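Local coordinates for N-terminal acetyltransferase-like protein (Chaetomium thermophilum, PDB 5NNP), which probably serves as the TPR-repeat auxiliary subunit of the NatA N-terminal acetyltransferase complex, which acetylates the N-termini of proteins, at residues 119-127 with 521-529. Sequence-based numbering, arbitrary orientation.
Sequences AVLQIQMRD and QEDQFDFHS
The carboxamide of Gln124 bridges two polar sites on residues 521-529. His528 NE2 donates to Gln124 OE1 (2.8 Å, N-H...O 162°), which lies near the imidazole plane. Gln124 NE2 donates to the backbone Gln521 O (3.0 Å), a bend at chi2 (74°) turning the amide to this carbonyl. The two bonds should fix the amide's orientation. Arg126 and Gln524 approach each other from opposite directions, and Arg126 NH1 and NH2 grip the single atom Gln524 OE1 end-on. Arg126 NH2 to Gln524 OE1 (2.9 Å) uses a lone pair in the carbonyl plane, whereas NH1 comes from above that plane; guanidinium and amide stand nearly perpendicular, 87° apart. NH1 also donates to Ile123 O, and NE forms a salt bridge with Asp548, which would fix the guanidinium's rotation.

Arg126, with positive phi, is the C' residue of a Schellman motif that ends helix 112-124: Asp127 N bonds to Gln122 O and Arg126 N to Ile123 O. This helix end, in a predicted TPR region, docks where helix 503-523 gives way to helix 527-534, so the superhelical alpha-alpha solenoid folds back on a part of itself almost 400 residues later.

Apolar contacts flank the polar network. Ile123 CG2 sits over one face of the His528 ring, 3.5 Å from its centroid, in a CH-pi contact; Gln524 O lies over the opposite face, while Tyr540 hydrogen-bonds ND1. Val120 CG1 makes a second CH-pi contact, over a face of Phe525 and offset toward the rim, and Leu121 CD2 meets that ring's edge (3.9 Å to CE2).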
# COMPACT_ATOMS: atom_id res chain seq x y z
N ALA A 119 22.69 11.36 5.71
CA ALA A 119 21.46 11.63 6.43
C ALA A 119 20.31 10.86 5.79
O ALA A 119 19.45 10.31 6.48
CB ALA A 119 21.16 13.13 6.43
N VAL A 120 20.31 10.85 4.46
CA VAL A 120 19.29 10.14 3.71
C VAL A 120 19.37 8.65 4.05
O VAL A 120 18.38 8.04 4.44
CB VAL A 120 19.43 10.35 2.19
CG1 VAL A 120 18.49 9.44 1.46
CG2 VAL A 120 19.17 11.82 1.81
N LEU A 121 20.57 8.09 3.93
CA LEU A 121 20.80 6.68 4.24
C LEU A 121 20.36 6.34 5.67
O LEU A 121 19.75 5.30 5.92
CB LEU A 121 22.28 6.33 4.04
CG LEU A 121 22.82 6.26 2.61
CD1 LEU A 121 24.32 6.32 2.61
CD2 LEU A 121 22.36 4.99 1.91
N GLN A 122 20.65 7.23 6.60
CA GLN A 122 20.35 6.95 8.00
C GLN A 122 18.84 6.85 8.26
O GLN A 122 18.40 5.97 9.00
CB GLN A 122 20.95 8.02 8.90
CG GLN A 122 22.42 7.84 9.15
CD GLN A 122 23.05 9.09 9.76
OE1 GLN A 122 22.79 10.22 9.31
NE2 GLN A 122 23.86 8.90 10.79
N ILE A 123 18.06 7.77 7.69
CA ILE A 123 16.62 7.70 7.91
C ILE A 123 16.05 6.50 7.13
O ILE A 123 15.15 5.81 7.62
CB ILE A 123 15.89 9.02 7.52
CG1 ILE A 123 14.43 8.96 7.96
CG2 ILE A 123 15.98 9.28 6.04
CD1 ILE A 123 14.20 8.55 9.43
N GLN A 124 16.60 6.23 5.95
CA GLN A 124 16.21 5.05 5.19
C GLN A 124 16.35 3.76 6.00
O GLN A 124 15.59 2.83 5.80
CB GLN A 124 17.02 4.90 3.91
CG GLN A 124 16.68 3.61 3.15
CD GLN A 124 15.34 3.69 2.44
OE1 GLN A 124 14.85 4.78 2.13
NE2 GLN A 124 14.73 2.55 2.21
N MET A 125 17.33 3.70 6.90
CA MET A 125 17.53 2.50 7.72
C MET A 125 17.04 2.72 9.13
O MET A 125 17.33 1.93 10.02
CB MET A 125 18.99 2.06 7.75
CG MET A 125 19.61 1.84 6.40
SD MET A 125 18.74 0.58 5.45
CE MET A 125 19.10 -0.88 6.43
N ARG A 126 16.30 3.79 9.34
CA ARG A 126 15.73 4.10 10.64
C ARG A 126 16.80 4.15 11.74
O ARG A 126 16.56 3.74 12.88
CB ARG A 126 14.62 3.10 10.98
CG ARG A 126 13.56 2.92 9.88
CD ARG A 126 12.77 4.20 9.56
NE ARG A 126 11.56 3.98 8.76
CZ ARG A 126 11.44 4.22 7.45
NH1 ARG A 126 12.45 4.70 6.73
NH2 ARG A 126 10.28 3.98 6.85
N ASP A 127 17.97 4.67 11.40
CA ASP A 127 18.97 5.07 12.39
C ASP A 127 18.58 6.46 12.91
O ASP A 127 19.12 7.48 12.46
CB ASP A 127 20.38 5.07 11.77
CG ASP A 127 21.46 5.54 12.71
OD1 ASP A 127 21.25 5.64 13.94
OD2 ASP A 127 22.56 5.82 12.21
N GLN A 521 10.24 -1.06 -0.72
CA GLN A 521 10.97 -0.56 0.44
C GLN A 521 12.02 0.47 0.04
O GLN A 521 12.37 1.35 0.81
CB GLN A 521 11.64 -1.70 1.20
CG GLN A 521 12.35 -1.21 2.46
CD GLN A 521 12.95 -2.32 3.29
OE1 GLN A 521 12.81 -3.50 2.99
NE2 GLN A 521 13.64 -1.93 4.34
N GLU A 522 12.53 0.35 -1.17
CA GLU A 522 13.60 1.21 -1.61
C GLU A 522 13.01 2.47 -2.26
O GLU A 522 13.68 3.51 -2.38
CB GLU A 522 14.52 0.47 -2.57
CG GLU A 522 15.72 1.28 -3.03
CD GLU A 522 16.72 0.47 -3.84
OE1 GLU A 522 17.63 1.09 -4.45
OE2 GLU A 522 16.61 -0.79 -3.87
N ASP A 523 11.74 2.37 -2.63
CA ASP A 523 11.03 3.47 -3.29
C ASP A 523 10.91 4.72 -2.42
O ASP A 523 10.83 5.83 -2.93
CB ASP A 523 9.62 3.01 -3.71
CG ASP A 523 9.63 2.28 -5.04
OD1 ASP A 523 10.63 2.44 -5.78
OD2 ASP A 523 8.66 1.56 -5.36
N GLN A 524 10.93 4.55 -1.10
CA GLN A 524 10.78 5.68 -0.19
C GLN A 524 12.06 6.53 -0.14
O GLN A 524 12.08 7.60 0.48
CB GLN A 524 10.42 5.16 1.20
CG GLN A 524 11.59 4.40 1.80
CD GLN A 524 11.30 3.82 3.17
OE1 GLN A 524 10.79 4.50 4.06
NE2 GLN A 524 11.63 2.56 3.34
N PHE A 525 13.11 6.08 -0.81
CA PHE A 525 14.45 6.63 -0.66
C PHE A 525 14.59 8.10 -1.08
O PHE A 525 15.14 8.93 -0.35
CB PHE A 525 15.45 5.77 -1.44
CG PHE A 525 16.90 6.05 -1.10
CD1 PHE A 525 17.59 7.09 -1.71
CD2 PHE A 525 17.57 5.29 -0.15
CE1 PHE A 525 18.93 7.34 -1.39
CE2 PHE A 525 18.89 5.54 0.17
CZ PHE A 525 19.58 6.57 -0.45
N ASP A 526 14.12 8.43 -2.27
CA ASP A 526 14.25 9.79 -2.79
C ASP A 526 13.31 10.77 -2.08
O ASP A 526 13.45 11.98 -2.23
CB ASP A 526 13.95 9.83 -4.28
CG ASP A 526 14.96 9.06 -5.10
OD1 ASP A 526 16.10 8.88 -4.64
OD2 ASP A 526 14.62 8.67 -6.24
N PHE A 527 12.35 10.25 -1.33
CA PHE A 527 11.31 11.10 -0.76
C PHE A 527 11.68 11.70 0.60
O PHE A 527 11.09 12.69 1.01
CB PHE A 527 9.99 10.32 -0.67
CG PHE A 527 9.38 10.07 -2.01
CD1 PHE A 527 8.82 11.13 -2.73
CD2 PHE A 527 9.41 8.81 -2.59
CE1 PHE A 527 8.27 10.93 -4.00
CE2 PHE A 527 8.86 8.59 -3.86
CZ PHE A 527 8.29 9.66 -4.57
N HIS A 528 12.66 11.11 1.29
CA HIS A 528 13.18 11.73 2.51
C HIS A 528 13.58 13.18 2.21
O HIS A 528 13.36 14.07 3.03
CB HIS A 528 14.38 10.95 3.07
CG HIS A 528 14.14 9.46 3.20
ND1 HIS A 528 13.06 8.94 3.86
CD2 HIS A 528 14.87 8.41 2.75
CE1 HIS A 528 13.11 7.62 3.80
NE2 HIS A 528 14.19 7.28 3.15
N SER A 529 14.14 13.43 1.03
CA SER A 529 14.50 14.79 0.61
C SER A 529 13.35 15.53 -0.06
O SER A 529 13.13 16.71 0.17
CB SER A 529 15.67 14.76 -0.35
OG SER A 529 16.79 14.23 0.31